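Homocysteine S-methyltransferase (Escherichia coli, PDB 5DMM) catalyses the zinc-dependent transfer of a methyl group from S-methylmethionine, or less efficiently S-adenosylmethionine, to homocysteine, yielding methionine. Local coordinates at residues W39-L44 and K89-K94. Residues are numbered along the deposited sequence; the frame is centred on the assembly and turned at random.
Sequences WSAKVL and KALIGK
Leu44 and Leu91 bring two steeply crossed helices together: the axes of 39-44 and 89-94 come within 10.3 Å at an angle of 73°, and the CA atoms of these leucines lie 6.7 Å apart. The helices meet through Leu44, Leu91, Ala41 and Lys94, with no hydrogen bond between the segments. Leu44 points toward the other helix. Its CD1 rests 3.5 Å from the carbonyl O of Leu91 and also meets Leu91 CB, whereas CD2 packs on the aliphatic stem of Lys94, 4.1 Å from CG. Leu91 sets its own CD1 against Ala41, 4.3 Å from Ala41 CB and also near its CA. In Lys94, CG anti to the backbone N (chi1 -179°) is brought to Leu44 CD2, and bends at chi2 and chi4 then carry NZ toward Leu44 O as the two side chains run past each other in opposite directions. NZ ends 3.7 Å from Leu44 O, too far for a hydrogen bond, and that buried carbonyl has no partner in the model. Phe78 touches both Ala41 and Leu91, while Ile51 backs Leu44. This is mainly apolar helix-helix packing away from the zinc site, joining helix 39-46 to the long helix 85-109 that follows the second strand of the TIM-barrel fold.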
ATOM      1  N   TRP A  39       1.245  14.631  -8.298  1.00 25.42           N
ATOM      2  CA  TRP A  39      -0.054  14.818  -8.931  1.00 24.20           C
ATOM      3  C   TRP A  39      -1.207  14.711  -7.936  1.00 21.65           C
ATOM      4  O   TRP A  39      -2.249  15.319  -8.143  1.00 20.86           O
ATOM      5  CB  TRP A  39      -0.266  13.815 -10.078  1.00 26.39           C
ATOM      6  CG  TRP A  39      -0.232  12.366  -9.669  1.00 25.56           C
ATOM      7  CD1 TRP A  39       0.832  11.516  -9.769  1.00 29.72           C
ATOM      8  CD2 TRP A  39      -1.308  11.597  -9.108  1.00 23.52           C
ATOM      9  NE1 TRP A  39       0.488  10.268  -9.307  1.00 33.64           N
ATOM     10  CE2 TRP A  39      -0.818  10.290  -8.894  1.00 33.32           C
ATOM     11  CE3 TRP A  39      -2.635  11.883  -8.770  1.00 23.20           C
ATOM     12  CZ2 TRP A  39      -1.609   9.275  -8.348  1.00 31.14           C
ATOM     13  CZ3 TRP A  39      -3.416  10.877  -8.223  1.00 26.22           C
ATOM     14  CH2 TRP A  39      -2.899   9.588  -8.018  1.00 30.76           C
ATOM     15  N   SER A  40      -1.023  13.949  -6.859  1.00 22.94           N
ATOM     16  CA  SER A  40      -2.105  13.772  -5.888  1.00 19.28           C
ATOM     17  C   SER A  40      -2.556  15.102  -5.264  1.00 22.06           C
ATOM     18  O   SER A  40      -3.732  15.274  -4.967  1.00 22.95           O
ATOM     19  CB  SER A  40      -1.694  12.778  -4.790  1.00 22.50           C
ATOM     20  OG  SER A  40      -0.493  13.170  -4.154  1.00 23.89           O
ATOM     21  N   ALA A  41      -1.634  16.045  -5.087  1.00 22.25           N
ATOM     22  CA  ALA A  41      -1.985  17.332  -4.503  1.00 22.11           C
ATOM     23  C   ALA A  41      -2.964  18.084  -5.408  1.00 23.20           C
ATOM     24  O   ALA A  41      -3.891  18.734  -4.923  1.00 23.79           O
ATOM     25  CB  ALA A  41      -0.734  18.169  -4.250  1.00 22.87           C
ATOM     26  N   LYS A  42      -2.760  17.976  -6.717  1.00 19.81           N
ATOM     27  CA  LYS A  42      -3.640  18.628  -7.669  1.00 20.31           C
ATOM     28  C   LYS A  42      -4.976  17.910  -7.750  1.00 18.87           C
ATOM     29  O   LYS A  42      -6.028  18.528  -7.646  1.00 20.74           O
ATOM     30  CB  LYS A  42      -3.011  18.692  -9.062  1.00 24.07           C
ATOM     31  CG  LYS A  42      -3.915  19.396 -10.081  1.00 25.08           C
ATOM     32  CD  LYS A  42      -3.264  19.546 -11.442  1.00 33.61           C
ATOM     33  CE  LYS A  42      -3.446  18.289 -12.281  1.00 41.47           C
ATOM     34  NZ  LYS A  42      -2.825  18.417 -13.636  1.00 46.41           N
ATOM     35  N   VAL A  43      -4.941  16.597  -7.938  1.00 18.71           N
ATOM     36  CA  VAL A  43      -6.190  15.860  -8.135  1.00 19.61           C
ATOM     37  C   VAL A  43      -7.049  15.848  -6.871  1.00 18.03           C
ATOM     38  O   VAL A  43      -8.278  15.913  -6.950  1.00 19.48           O
ATOM     39  CB  VAL A  43      -5.923  14.413  -8.604  1.00 18.23           C
ATOM     40  CG1 VAL A  43      -7.233  13.652  -8.800  1.00 19.33           C
ATOM     41  CG2 VAL A  43      -5.137  14.429  -9.911  1.00 20.75           C
ATOM     42  N   LEU A  44      -6.418  15.788  -5.699  1.00 17.79           N
ATOM     43  CA  LEU A  44      -7.176  15.781  -4.450  1.00 17.77           C
ATOM     44  C   LEU A  44      -7.920  17.102  -4.276  1.00 20.27           C
ATOM     45  O   LEU A  44      -8.995  17.158  -3.679  1.00 19.32           O
ATOM     46  CB  LEU A  44      -6.256  15.527  -3.254  1.00 15.65           C
ATOM     47  CG  LEU A  44      -5.902  14.059  -3.004  1.00 19.07           C
ATOM     48  CD1 LEU A  44      -4.776  13.979  -1.969  1.00 17.16           C
ATOM     49  CD2 LEU A  44      -7.118  13.300  -2.514  1.00 20.26           C
ATOM     50  N   LYS A  89      -1.417  17.658   5.723  1.00 14.48           N
ATOM     51  CA  LYS A  89      -2.180  16.677   6.493  1.00 19.01           C
ATOM     52  C   LYS A  89      -3.662  16.701   6.110  1.00 16.10           C
ATOM     53  O   LYS A  89      -4.328  15.673   6.117  1.00 15.40           O
ATOM     54  CB  LYS A  89      -2.004  16.899   8.007  1.00 17.03           C
ATOM     55  CG  LYS A  89      -0.547  16.820   8.446  1.00 19.57           C
ATOM     56  CD  LYS A  89      -0.312  16.234   9.822  1.00 28.54           C
ATOM     57  CE  LYS A  89      -1.177  16.826  10.890  1.00 29.84           C
ATOM     58  NZ  LYS A  89      -0.861  16.162  12.199  1.00 32.72           N
ATOM     59  N   ALA A  90      -4.179  17.875   5.759  1.00 15.96           N
ATOM     60  CA  ALA A  90      -5.544  17.962   5.245  1.00 14.09           C
ATOM     61  C   ALA A  90      -5.726  17.118   3.984  1.00 13.11           C
ATOM     62  O   ALA A  90      -6.733  16.416   3.829  1.00 15.41           O
ATOM     63  CB  ALA A  90      -5.916  19.446   4.955  1.00 14.82           C
ATOM     64  N   LEU A  91      -4.752  17.172   3.082  1.00 13.43           N
ATOM     65  CA  LEU A  91      -4.875  16.444   1.827  1.00 12.99           C
ATOM     66  C   LEU A  91      -4.689  14.950   2.071  1.00 13.57           C
ATOM     67  O   LEU A  91      -5.349  14.123   1.441  1.00 14.68           O
ATOM     68  CB  LEU A  91      -3.860  16.940   0.803  1.00 14.21           C
ATOM     69  CG  LEU A  91      -4.121  18.366   0.321  1.00 17.03           C
ATOM     70  CD1 LEU A  91      -3.132  18.747  -0.755  1.00 19.27           C
ATOM     71  CD2 LEU A  91      -5.530  18.459  -0.214  1.00 18.24           C
ATOM     72  N   ILE A  92      -3.793  14.616   2.991  1.00 13.82           N
ATOM     73  CA  ILE A  92      -3.582  13.212   3.338  1.00 13.08           C
ATOM     74  C   ILE A  92      -4.874  12.644   3.908  1.00 15.16           C
ATOM     75  O   ILE A  92      -5.323  11.553   3.506  1.00 16.92           O
ATOM     76  CB  ILE A  92      -2.422  13.054   4.331  1.00 14.36           C
ATOM     77  CG1 ILE A  92      -1.097  13.413   3.643  1.00 13.37           C
ATOM     78  CG2 ILE A  92      -2.376  11.630   4.886  1.00 14.40           C
ATOM     79  CD1 ILE A  92      -0.006  13.799   4.611  1.00 16.67           C
ATOM     80  N   GLY A  93      -5.485  13.391   4.822  1.00 14.72           N
ATOM     81  CA  GLY A  93      -6.739  12.978   5.422  1.00 14.74           C
ATOM     82  C   GLY A  93      -7.847  12.842   4.388  1.00 15.62           C
ATOM     83  O   GLY A  93      -8.663  11.908   4.444  1.00 15.86           O
ATOM     84  N   LYS A  94      -7.870  13.770   3.439  1.00 16.97           N
ATOM     85  CA  LYS A  94      -8.833  13.738   2.343  1.00 16.49           C
ATOM     86  C   LYS A  94      -8.740  12.445   1.526  1.00 14.97           C
ATOM     87  O   LYS A  94      -9.760  11.921   1.082  1.00 16.52           O
ATOM     88  CB  LYS A  94      -8.625  14.932   1.423  1.00 16.68           C
ATOM     89  CG  LYS A  94      -9.608  14.998   0.266  1.00 21.60           C
ATOM     90  CD  LYS A  94     -11.011  15.321   0.751  1.00 27.26           C
ATOM     91  CE  LYS A  94     -11.879  15.862  -0.380  1.00 34.40           C
ATOM     92  NZ  LYS A  94     -11.402  17.187  -0.863  1.00 36.70           N
TER